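Local atomic coordinates of putative exported protein (Bordetella parapertussis, PDB entry 3OCJ), a protein that is of unknown function but probably acts as an S-adenosylmethionine-dependent methyltransferase. Residues 232-237 with 266-271; 276-281 with 297-302; 130-135 with 190-195; 240-243 with 249-252. One frame throughout, in Å; residues are numbered along the deposited sequence. Where two conformers were deposited one is given.

The four contacts sit in a chain with a seven-stranded mixed sheet, order 3-2-1-4-5-7-6, as in class I methyltransferases. Along the sequence contact 3 comes first, joining helix 131-134 to strand 188-192. Contact 1 follows, closing a span from the loop after strand 221-226 to helix 271-280 that contains contact 4. Contact 2 closes last, packing helix 271-280 on strand 298-302. Contacts 2 and 3 reach the same sheet, centres about 17 Å apart. Contacts 1 and 4, centres about 14 Å apart, touch through Pro232; the centre of contact 3 is about 25 and 27 Å from theirs. Contacts 1 and 2, centres about 17 Å apart, touch at His271-Pro297 and Arg269-Gln277, joining loop region to sheet.

Contact 1 (232-237 with 266-271); sequences PALSPD and NALRTH
Leu234 and Leu268 meet obliquely at one methyl each, CD2 of Leu234 lying 3.9 Å from CD1 of Leu268. With CG of Leu234 anti to its backbone N and beside the carbonyl carbon (chi1 -179°), the branch is directed to Leu268. The second meeting point is the methyl of Thr270. Its CG2 lies 4.0 Å from Ser235 OG and 3.9 Å from Asp237 O, so one apolar group faces two oxygens; CB of Asp237 is 4.2 Å from the same methyl. Thr270 divides its two branches: at chi1 63° CG2 is anti to the carbonyl carbon and serves the interface, leaving OG1 for the helix that follows. No hydrogen bond crosses between the segments, and their touching parts run in nearly the same direction, 17° apart. This is a small contact (140 Å²) near the surface, exposed at Leu234 and Asp237 but with Thr270 buried. Each segment also has a local side-chain bond. Ser235 OG accepts from Asp237 N at 2.9 Å, an ST turn, while Thr270 is the N-cap of helix 271-280: its side chain caps a backbone N of the helix and its own backbone N is bonded to Gln273 OE1, a pattern consistent with a capping box.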
loop_
_atom_site.group_PDB
_atom_site.type_symbol
_atom_site.label_atom_id
_atom_site.label_comp_id
_atom_site.label_asym_id
_atom_site.label_seq_id
_atom_site.Cartn_x
_atom_site.Cartn_y
_atom_site.Cartn_z
ATOM N N PRO A 232 -4.380 -10.043 -16.702
ATOM C CA PRO A 232 -4.342 -10.402 -18.122
ATOM C C PRO A 232 -5.430 -9.727 -18.966
ATOM O O PRO A 232 -5.144 -9.386 -20.106
ATOM C CB PRO A 232 -4.509 -11.926 -18.099
ATOM C CG PRO A 232 -3.930 -12.331 -16.779
ATOM C CD PRO A 232 -4.334 -11.230 -15.827
ATOM N N ALA A 233 -6.620 -9.495 -18.426
ATOM C CA ALA A 233 -7.652 -8.853 -19.245
ATOM C C ALA A 233 -7.215 -7.453 -19.679
ATOM O O ALA A 233 -7.544 -7.000 -20.779
ATOM C CB ALA A 233 -8.970 -8.790 -18.504
ATOM N N LEU A 234 -6.462 -6.776 -18.816
ATOM C CA LEU A 234 -6.127 -5.372 -19.029
ATOM C C LEU A 234 -4.869 -5.167 -19.875
ATOM O O LEU A 234 -4.757 -4.187 -20.615
ATOM C CB LEU A 234 -5.958 -4.679 -17.671
ATOM C CG LEU A 234 -5.636 -3.181 -17.680
ATOM C CD1 LEU A 234 -6.726 -2.397 -18.422
ATOM C CD2 LEU A 234 -5.504 -2.665 -16.263
ATOM N N SER A 235 -3.910 -6.085 -19.762
ATOM C CA SER A 235 -2.621 -5.900 -20.412
ATOM C C SER A 235 -2.108 -7.166 -21.078
ATOM O O SER A 235 -2.075 -8.225 -20.444
ATOM C CB SER A 235 -1.565 -5.473 -19.383
ATOM O OG SER A 235 -0.288 -5.408 -19.994
ATOM N N PRO A 236 -1.664 -7.057 -22.345
ATOM C CA PRO A 236 -1.007 -8.184 -23.019
ATOM C C PRO A 236 0.267 -8.601 -22.293
ATOM O O PRO A 236 0.751 -9.705 -22.500
ATOM C CB PRO A 236 -0.634 -7.612 -24.396
ATOM C CG PRO A 236 -1.460 -6.399 -24.564
ATOM C CD PRO A 236 -1.708 -5.854 -23.193
ATOM N N ASP A 237 0.789 -7.721 -21.442
ATOM C CA ASP A 237 2.048 -7.970 -20.742
ATOM C C ASP A 237 1.843 -8.188 -19.250
ATOM O O ASP A 237 2.757 -7.968 -18.449
ATOM C CB ASP A 237 2.991 -6.798 -20.988
ATOM C CG ASP A 237 3.203 -6.537 -22.463
ATOM O OD1 ASP A 237 3.538 -7.498 -23.183
ATOM O OD2 ASP A 237 3.017 -5.384 -22.907
ATOM N N ASN A 266 -6.094 1.919 -8.530
ATOM C CA ASN A 266 -6.147 1.190 -9.792
ATOM C C ASN A 266 -5.252 1.732 -10.910
ATOM O O ASN A 266 -5.552 1.545 -12.094
ATOM C CB ASN A 266 -7.596 1.086 -10.274
ATOM C CG ASN A 266 -8.191 2.431 -10.632
ATOM O OD1 ASN A 266 -7.672 3.489 -10.259
ATOM N ND2 ASN A 266 -9.301 2.399 -11.369
ATOM N N ALA A 267 -4.166 2.399 -10.529
ATOM C CA ALA A 267 -3.158 2.785 -11.505
ATOM C C ALA A 267 -2.175 1.630 -11.593
ATOM O O ALA A 267 -1.193 1.586 -10.857
ATOM C CB ALA A 267 -2.454 4.068 -11.098
ATOM N N LEU A 268 -2.461 0.699 -12.488
ATOM C CA LEU A 268 -1.727 -0.567 -12.575
ATOM C C LEU A 268 -0.658 -0.450 -13.647
ATOM O O LEU A 268 -0.906 0.111 -14.715
ATOM C CB LEU A 268 -2.695 -1.716 -12.885
ATOM C CG LEU A 268 -3.940 -1.781 -11.981
ATOM C CD1 LEU A 268 -4.865 -2.936 -12.377
ATOM C CD2 LEU A 268 -3.536 -1.893 -10.512
ATOM N N ARG A 269 0.531 -0.985 -13.366
ATOM C CA ARG A 269 1.678 -0.821 -14.252
ATOM C C ARG A 269 2.495 -2.099 -14.296
ATOM O O ARG A 269 2.553 -2.853 -13.315
ATOM C CB ARG A 269 2.564 0.333 -13.770
ATOM C CG ARG A 269 1.909 1.703 -13.953
ATOM C CD ARG A 269 2.856 2.879 -13.646
ATOM N NE ARG A 269 2.131 4.122 -13.941
ATOM C CZ ARG A 269 1.363 4.777 -13.073
ATOM N NH1 ARG A 269 1.296 4.396 -11.799
ATOM N NH2 ARG A 269 0.698 5.850 -13.495
ATOM N N THR A 270 3.105 -2.356 -15.449
ATOM C CA THR A 270 3.941 -3.538 -15.601
ATOM C C THR A 270 5.357 -3.290 -15.059
ATOM O O THR A 270 5.743 -2.149 -14.751
ATOM C CB THR A 270 4.070 -3.921 -17.071
ATOM O OG1 THR A 270 4.722 -2.854 -17.767
ATOM C CG2 THR A 270 2.700 -4.189 -17.703
ATOM N N HIS A 271 6.136 -4.367 -14.970
ATOM C CA HIS A 271 7.544 -4.278 -14.615
ATOM C C HIS A 271 8.280 -3.386 -15.611
ATOM O O HIS A 271 9.065 -2.533 -15.223
ATOM C CB HIS A 271 8.198 -5.671 -14.638
ATOM C CG HIS A 271 7.777 -6.574 -13.516
ATOM N ND1 HIS A 271 6.585 -7.262 -13.511
ATOM C CD2 HIS A 271 8.427 -6.933 -12.383
ATOM C CE1 HIS A 271 6.511 -7.998 -12.410
ATOM N NE2 HIS A 271 7.616 -7.810 -11.706
#

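Contact 2 (276-281 with 297-302); sequences AQLEEA and PTVIAR
Residues 276-280 of helix 271-280 lie beside strand 298-302, with the backbones nearest at Leu278 CA and Ala301 CA, 7.6 Å apart. Strand alternation selects the partners: the CB atoms of Val299 and Ala301 point toward the helix, and that of Ile300 points away. All three touching residues, Leu278, Val299 and Ala301, are buried; no hydrogen bond crosses the interface, and the 106 Å² enclosed between the segments comes from their aliphatic groups. Leu278 and Val299 extend to each other tip to tip. A single methyl, Leu278 CD1, does the work, lying 3.8 Å from Val299 CG2 and 4.0 Å from Val299 CG1, so it sits against both prongs of the valine fork. That fork is opened to the helix by chi1 58°, which sets CG2 anti to the backbone N and CG1 between N and the carbonyl carbon. The same Leu278 CD1 also reaches Ala301 CB, at a looser 4.4 Å. This is helix-on-sheet packing of the class I methyltransferase fold, in which the antiparallel strand 298-302 is inserted between strands 221-226 and 286-289. Helix 203-216 packs beside the leucine through Tyr210, and Leu278 also touches Leu223 of the neighbouring strand 221-226. On the other face of the sheet, Thr298 contacts Arg104, His107 and Phe108 of helix 96-115.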
loop_
_atom_site.group_PDB
_atom_site.type_symbol
_atom_site.label_atom_id
_atom_site.label_comp_id
_atom_site.label_asym_id
_atom_site.label_seq_id
_atom_site.Cartn_x
_atom_site.Cartn_y
_atom_site.Cartn_z
ATOM N N ALA A 276 11.011 1.642 -16.953
ATOM C CA ALA A 276 11.165 2.844 -17.775
ATOM C C ALA A 276 11.071 4.120 -16.940
ATOM O O ALA A 276 11.868 5.050 -17.118
ATOM C CB ALA A 276 10.130 2.849 -18.907
ATOM N N GLN A 277 10.106 4.171 -16.028
ATOM C CA GLN A 277 9.962 5.358 -15.183
ATOM C C GLN A 277 11.180 5.539 -14.278
ATOM O O GLN A 277 11.702 6.641 -14.133
ATOM C CB GLN A 277 8.697 5.250 -14.341
ATOM C CG GLN A 277 7.405 5.215 -15.149
ATOM C CD GLN A 277 6.212 4.921 -14.287
ATOM O OE1 GLN A 277 6.158 3.890 -13.621
ATOM N NE2 GLN A 277 5.244 5.837 -14.274
ATOM N N LEU A 278 11.625 4.448 -13.660
ATOM C CA LEU A 278 12.733 4.550 -12.718
ATOM C C LEU A 278 14.034 4.924 -13.426
ATOM O O LEU A 278 14.840 5.695 -12.891
ATOM C CB LEU A 278 12.892 3.251 -11.919
ATOM C CG LEU A 278 11.813 2.992 -10.861
ATOM C CD1 LEU A 278 11.881 1.534 -10.423
ATOM C CD2 LEU A 278 11.984 3.923 -9.662
ATOM N N GLU A 279 14.252 4.358 -14.614
ATOM C CA GLU A 279 15.448 4.686 -15.391
ATOM C C GLU A 279 15.430 6.147 -15.843
ATOM O O GLU A 279 16.457 6.828 -15.783
ATOM C CB GLU A 279 15.616 3.710 -16.560
ATOM C CG GLU A 279 16.041 2.324 -16.071
ATOM C CD GLU A 279 16.196 1.287 -17.168
ATOM O OE1 GLU A 279 15.770 1.536 -18.313
ATOM O OE2 GLU A 279 16.737 0.206 -16.855
ATOM N N GLU A 280 14.269 6.635 -16.264
ATOM C CA GLU A 280 14.139 8.045 -16.635
ATOM C C GLU A 280 14.483 8.941 -15.445
ATOM O O GLU A 280 15.129 9.981 -15.605
ATOM C CB GLU A 280 12.729 8.353 -17.153
ATOM C CG GLU A 280 12.406 9.844 -17.283
ATOM C CD GLU A 280 13.364 10.594 -18.195
ATOM O OE1 GLU A 280 13.969 9.970 -19.101
ATOM O OE2 GLU A 280 13.503 11.823 -18.007
ATOM N N ALA A 281 14.048 8.531 -14.252
ATOM C CA ALA A 281 14.350 9.263 -13.024
ATOM C C ALA A 281 15.806 9.186 -12.574
ATOM O O ALA A 281 16.191 9.901 -11.647
ATOM C CB ALA A 281 13.436 8.795 -11.908
ATOM N N PRO A 297 4.662 -6.473 -7.051
ATOM C CA PRO A 297 6.112 -6.582 -6.891
ATOM C C PRO A 297 6.722 -5.433 -6.104
ATOM O O PRO A 297 6.215 -4.305 -6.062
ATOM C CB PRO A 297 6.640 -6.544 -8.331
ATOM C CG PRO A 297 5.467 -6.923 -9.204
ATOM C CD PRO A 297 4.254 -6.389 -8.466
ATOM N N THR A 298 7.859 -5.758 -5.500
ATOM C CA THR A 298 8.748 -4.815 -4.848
ATOM C C THR A 298 9.876 -4.546 -5.829
ATOM O O THR A 298 10.299 -5.450 -6.557
ATOM C CB THR A 298 9.282 -5.448 -3.565
ATOM O OG1 THR A 298 8.194 -5.651 -2.655
ATOM C CG2 THR A 298 10.379 -4.616 -2.889
ATOM N N VAL A 299 10.361 -3.314 -5.861
ATOM C CA VAL A 299 11.527 -2.987 -6.664
ATOM C C VAL A 299 12.552 -2.230 -5.830
ATOM O O VAL A 299 12.207 -1.307 -5.077
ATOM C CB VAL A 299 11.148 -2.202 -7.941
ATOM C CG1 VAL A 299 10.393 -0.891 -7.603
ATOM C CG2 VAL A 299 12.386 -1.915 -8.799
ATOM N N ILE A 300 13.810 -2.644 -5.963
ATOM C CA ILE A 300 14.937 -1.975 -5.327
ATOM C C ILE A 300 15.750 -1.321 -6.435
ATOM O O ILE A 300 16.195 -2.003 -7.369
ATOM C CB ILE A 300 15.822 -2.945 -4.524
ATOM C CG1 ILE A 300 14.977 -3.735 -3.509
ATOM C CG2 ILE A 300 16.907 -2.157 -3.792
ATOM C CD1 ILE A 300 14.447 -5.074 -4.000
ATOM N N ALA A 301 15.928 -0.007 -6.343
ATOM C CA ALA A 301 16.554 0.788 -7.400
ATOM C C ALA A 301 17.746 1.554 -6.837
ATOM O O ALA A 301 17.638 2.180 -5.791
ATOM C CB ALA A 301 15.525 1.746 -7.978
ATOM N N ARG A 302 18.879 1.525 -7.536
ATOM C CA ARG A 302 20.093 2.166 -7.044
ATOM C C ARG A 302 20.335 3.549 -7.649
ATOM O O ARG A 302 20.136 3.747 -8.844
ATOM C CB ARG A 302 21.303 1.273 -7.338
ATOM C CG ARG A 302 22.646 1.906 -7.019
ATOM C CD ARG A 302 22.959 1.818 -5.529
ATOM N NE ARG A 302 22.934 0.437 -5.050
ATOM C CZ ARG A 302 22.815 0.094 -3.771
ATOM N NH1 ARG A 302 22.800 -1.187 -3.422
ATOM N NH2 ARG A 302 22.709 1.034 -2.841
#

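Contact 3 (130-135 with 190-195); sequences MSELLA and LLTSNG
Glu132 brings OE2 of its carboxylate against the methyl of Thr192, 3.5 Å from CG2, with the two side chains arriving from opposite directions. The contact belongs to the Rossmann-like core of the methyltransferase domain: the short, weakly bonded helix 131-134 follows the first sheet strand, 121-124, and packs against strand 188-192, a neighbour of that strand in the sheet. By analogy with relatives, the turn leading into this helix corresponds to the region that commonly lines the cofactor site. Glu132 reaches the strand by a folded route. Its CG is placed between the backbone N and the carbonyl carbon (chi1 72°), and a second bend at chi2 (-76°) turns the acid group inward. Leu133 adds a purely apolar touch beside it, its CD2 lying 4.3 Å from the same Thr192 CG2, so one threonine methyl meets both an acid oxygen and a leucine branch. OE2 of Glu132 is held by Ser124 OG of strand 121-124 and by a water; Ser124 also touches the side chains of Leu133 and Thr192. The serine bond, with the water, probably helps to keep the acid group directed at the sheet. No direct hydrogen bond joins the segments, but the water does so indirectly. Thr192 has OG1 anti to its backbone N, separate from the methyl, and this hydroxyl also forms a weak bond to Val224 O. The bridging water donates to Glu132 OE2 at 2.8 Å and lies 2.8 Å from Thr192 OG1.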
loop_
_atom_site.group_PDB
_atom_site.type_symbol
_atom_site.label_atom_id
_atom_site.label_comp_id
_atom_site.label_asym_id
_atom_site.label_seq_id
_atom_site.Cartn_x
_atom_site.Cartn_y
_atom_site.Cartn_z
HETATM N N MSE A 130 4.909 3.642 9.938
HETATM C CA MSE A 130 6.307 3.180 9.876
HETATM C C MSE A 130 6.486 1.710 10.258
HETATM O O MSE A 130 7.513 1.321 10.824
HETATM C CB MSE A 130 7.212 4.088 10.720
HETATM C CG MSE A 130 7.322 5.489 10.141
HETATM SE SE MSE A 130 8.365 6.731 11.205
HETATM C CE MSE A 130 9.821 5.622 11.524
ATOM N N SER A 131 5.489 0.898 9.911
ATOM C CA SER A 131 5.442 -0.512 10.288
ATOM C C SER A 131 6.689 -1.275 9.854
ATOM O O SER A 131 7.236 -2.090 10.603
ATOM C CB SER A 131 4.204 -1.172 9.674
ATOM O OG SER A 131 3.079 -0.304 9.725
ATOM N N GLU A 132 7.132 -1.016 8.633
ATOM C CA GLU A 132 8.262 -1.748 8.084
ATOM C C GLU A 132 9.569 -1.355 8.783
ATOM O O GLU A 132 10.360 -2.213 9.141
ATOM C CB GLU A 132 8.343 -1.597 6.554
ATOM C CG GLU A 132 8.788 -0.237 6.033
ATOM C CD GLU A 132 7.711 0.839 6.111
ATOM O OE1 GLU A 132 6.661 0.605 6.747
ATOM O OE2 GLU A 132 7.922 1.928 5.528
ATOM N N LEU A 133 9.776 -0.064 9.017
ATOM C CA LEU A 133 11.010 0.378 9.662
ATOM C C LEU A 133 11.103 -0.048 11.131
ATOM O O LEU A 133 12.183 -0.362 11.628
ATOM C CB LEU A 133 11.187 1.895 9.534
ATOM C CG LEU A 133 11.314 2.475 8.121
ATOM C CD1 LEU A 133 11.607 3.968 8.205
ATOM C CD2 LEU A 133 12.389 1.762 7.324
ATOM N N LEU A 134 9.971 -0.069 11.823
ATOM C CA LEU A 134 9.966 -0.441 13.235
ATOM C C LEU A 134 10.085 -1.956 13.429
ATOM O O LEU A 134 10.293 -2.430 14.542
ATOM C CB LEU A 134 8.713 0.099 13.929
ATOM C CG LEU A 134 8.612 1.624 14.039
ATOM C CD1 LEU A 134 7.230 2.045 14.524
ATOM C CD2 LEU A 134 9.697 2.187 14.957
ATOM N N ALA A 135 9.957 -2.713 12.345
ATOM C CA ALA A 135 10.056 -4.171 12.422
ATOM C C ALA A 135 11.470 -4.691 12.166
ATOM O O ALA A 135 11.733 -5.877 12.354
ATOM C CB ALA A 135 9.075 -4.825 11.454
ATOM N N LEU A 190 18.731 5.540 2.273
ATOM C CA LEU A 190 17.719 4.572 1.887
ATOM C C LEU A 190 16.367 5.259 1.953
ATOM O O LEU A 190 16.101 6.012 2.894
ATOM C CB LEU A 190 17.723 3.405 2.870
ATOM C CG LEU A 190 18.368 2.085 2.472
ATOM C CD1 LEU A 190 18.366 1.159 3.678
ATOM C CD2 LEU A 190 17.602 1.466 1.311
ATOM N N LEU A 191 15.512 5.022 0.966
ATOM C CA LEU A 191 14.166 5.595 0.981
ATOM C C LEU A 191 13.196 4.492 0.597
ATOM O O LEU A 191 13.413 3.781 -0.386
ATOM C CB LEU A 191 14.056 6.785 0.012
ATOM C CG LEU A 191 12.753 7.603 0.090
ATOM C CD1 LEU A 191 12.944 9.064 -0.333
ATOM C CD2 LEU A 191 11.619 6.965 -0.717
ATOM N N THR A 192 12.152 4.319 1.395
ATOM C CA THR A 192 11.119 3.355 1.076
ATOM C C THR A 192 9.770 4.063 0.849
ATOM O O THR A 192 9.446 5.047 1.527
ATOM C CB THR A 192 11.032 2.268 2.164
ATOM O OG1 THR A 192 10.061 1.286 1.792
ATOM C CG2 THR A 192 10.682 2.883 3.512
ATOM N N SER A 193 9.007 3.566 -0.119
ATOM C CA SER A 193 7.729 4.158 -0.483
ATOM C C SER A 193 6.733 3.090 -0.902
ATOM O O SER A 193 7.018 2.279 -1.782
ATOM C CB SER A 193 7.911 5.156 -1.632
ATOM O OG SER A 193 6.670 5.771 -1.968
ATOM N N ASN A 194 5.563 3.110 -0.274
ATOM C CA ASN A 194 4.469 2.233 -0.673
ATOM C C ASN A 194 3.163 3.003 -0.602
ATOM O O ASN A 194 2.931 3.743 0.346
ATOM C CB ASN A 194 4.413 1.013 0.254
ATOM C CG ASN A 194 3.265 0.072 -0.076
ATOM O OD1 ASN A 194 2.305 -0.059 0.694
ATOM N ND2 ASN A 194 3.350 -0.578 -1.213
ATOM N N GLY A 195 2.315 2.826 -1.608
ATOM C CA GLY A 195 0.949 3.327 -1.560
ATOM C C GLY A 195 0.688 4.710 -2.126
ATOM O O GLY A 195 -0.328 5.343 -1.797
HETATM O O HOH W 1 7.480 1.741 2.722
#

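Contact 4 (240-243 with 249-252); sequences WDMQ and DLQL
Met242, a selenomethionine, curls over to touch Leu250. The pairing ties a loop to the helix that follows it, 247-261, in the region between strand 221-226 and helix 271-280, probably an elaboration of the class I methyltransferase fold. From CB the bond to CG runs anti to the carbonyl carbon, and two further turns in the same sense (chi2 -53°, chi3 -52°) fold the chain back on itself. SE thereby comes 4.0 Å from Trp240 CE3 within the same segment, and 4.0 Å from CG of Pro232. The terminal CE continues to the helix and ends 3.7 Å from Leu250 CD2, the two side chains crossing at about a right angle. Leu250 answers with both branches: CG is anti to its backbone N, which projects the fork off the helix, and while CD2 takes the selenomethionine methyl, CD1 stands 4.1 Å from Trp240 CZ3. Its approach to the indole is oblique. Ile245 touches both Trp240 and Leu250, extending this apolar cluster, and Leu295 adds to the indole side. Trp240 NE1 has a weak hydrogen bond to Thr229 OG1, and the nearest atoms of a bound glycerol, probably from the crystallisation liquor, and the tryptophan side chain are about 3 Å apart. At the start of the 3-10 segment, an Asx turn forms: Gln243 N donates to Asp241 OD1 at 2.9 Å, approaching from 42° above the carboxylate plane.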
loop_
_atom_site.group_PDB
_atom_site.type_symbol
_atom_site.label_atom_id
_atom_site.label_comp_id
_atom_site.label_asym_id
_atom_site.label_seq_id
_atom_site.Cartn_x
_atom_site.Cartn_y
_atom_site.Cartn_z
ATOM N N TRP A 240 0.801 -11.623 -14.137
ATOM C CA TRP A 240 0.070 -12.468 -13.205
ATOM C C TRP A 240 0.296 -13.940 -13.498
ATOM O O TRP A 240 0.184 -14.373 -14.653
ATOM C CB TRP A 240 -1.433 -12.172 -13.249
ATOM C CG TRP A 240 -1.832 -10.875 -12.609
ATOM C CD1 TRP A 240 -1.051 -9.756 -12.432
ATOM C CD2 TRP A 240 -3.112 -10.566 -12.050
ATOM N NE1 TRP A 240 -1.785 -8.768 -11.815
ATOM C CE2 TRP A 240 -3.044 -9.247 -11.554
ATOM C CE3 TRP A 240 -4.308 -11.288 -11.905
ATOM C CZ2 TRP A 240 -4.134 -8.626 -10.935
ATOM C CZ3 TRP A 240 -5.383 -10.675 -11.293
ATOM C CH2 TRP A 240 -5.290 -9.355 -10.814
ATOM N N ASP A 241 0.609 -14.709 -12.456
ATOM C CA ASP A 241 0.674 -16.163 -12.567
ATOM C C ASP A 241 -0.666 -16.715 -12.103
ATOM O O ASP A 241 -0.925 -16.805 -10.912
ATOM C CB ASP A 241 1.815 -16.731 -11.709
ATOM C CG ASP A 241 1.906 -18.263 -11.784
ATOM O OD1 ASP A 241 1.031 -18.887 -12.425
ATOM O OD2 ASP A 241 2.858 -18.819 -11.196
HETATM N N MSE A 242 -1.520 -17.086 -13.050
HETATM C CA MSE A 242 -2.862 -17.529 -12.687
HETATM C C MSE A 242 -2.845 -18.820 -11.873
HETATM O O MSE A 242 -3.794 -19.107 -11.140
HETATM C CB MSE A 242 -3.749 -17.686 -13.928
HETATM C CG MSE A 242 -3.888 -16.416 -14.771
HETATM SE SE MSE A 242 -4.456 -14.847 -13.770
HETATM C CE MSE A 242 -6.007 -15.594 -12.926
ATOM N N GLN A 243 -1.774 -19.596 -11.984
ATOM C CA GLN A 243 -1.680 -20.834 -11.217
ATOM C C GLN A 243 -1.387 -20.571 -9.745
ATOM O O GLN A 243 -1.451 -21.483 -8.917
ATOM C CB GLN A 243 -0.610 -21.762 -11.803
ATOM C CG GLN A 243 -1.028 -22.397 -13.114
ATOM C CD GLN A 243 -0.147 -21.969 -14.267
ATOM O OE1 GLN A 243 -0.049 -20.786 -14.579
ATOM N NE2 GLN A 243 0.503 -22.935 -14.907
ATOM N N ASP A 249 -11.453 -17.150 -4.951
ATOM C CA ASP A 249 -11.072 -15.977 -4.170
ATOM C C ASP A 249 -10.822 -14.771 -5.065
ATOM O O ASP A 249 -11.100 -13.641 -4.676
ATOM C CB ASP A 249 -9.872 -16.258 -3.274
ATOM C CG ASP A 249 -10.154 -17.337 -2.244
ATOM O OD1 ASP A 249 -11.344 -17.548 -1.911
ATOM O OD2 ASP A 249 -9.188 -17.954 -1.756
ATOM N N LEU A 250 -10.301 -15.004 -6.266
ATOM C CA LEU A 250 -10.160 -13.913 -7.224
ATOM C C LEU A 250 -11.531 -13.382 -7.665
ATOM O O LEU A 250 -11.738 -12.166 -7.747
ATOM C CB LEU A 250 -9.331 -14.344 -8.443
ATOM C CG LEU A 250 -9.148 -13.247 -9.487
ATOM C CD1 LEU A 250 -8.415 -12.030 -8.914
ATOM C CD2 LEU A 250 -8.393 -13.804 -10.692
ATOM N N GLN A 251 -12.472 -14.283 -7.951
ATOM C CA GLN A 251 -13.821 -13.859 -8.318
ATOM C C GLN A 251 -14.428 -13.017 -7.203
ATOM O O GLN A 251 -15.035 -11.975 -7.455
ATOM C CB GLN A 251 -14.724 -15.063 -8.598
ATOM C CG GLN A 251 -14.356 -15.826 -9.856
ATOM C CD GLN A 251 -15.299 -16.983 -10.130
ATOM O OE1 GLN A 251 -15.624 -17.762 -9.233
ATOM N NE2 GLN A 251 -15.742 -17.103 -11.377
ATOM N N LEU A 252 -14.251 -13.472 -5.969
ATOM C CA LEU A 252 -14.726 -12.722 -4.808
ATOM C C LEU A 252 -14.116 -11.314 -4.778
ATOM O O LEU A 252 -14.830 -10.317 -4.652
ATOM C CB LEU A 252 -14.419 -13.482 -3.519
ATOM C CG LEU A 252 -14.773 -12.757 -2.215
ATOM C CD1 LEU A 252 -16.283 -12.587 -2.072
ATOM C CD2 LEU A 252 -14.199 -13.478 -0.999
#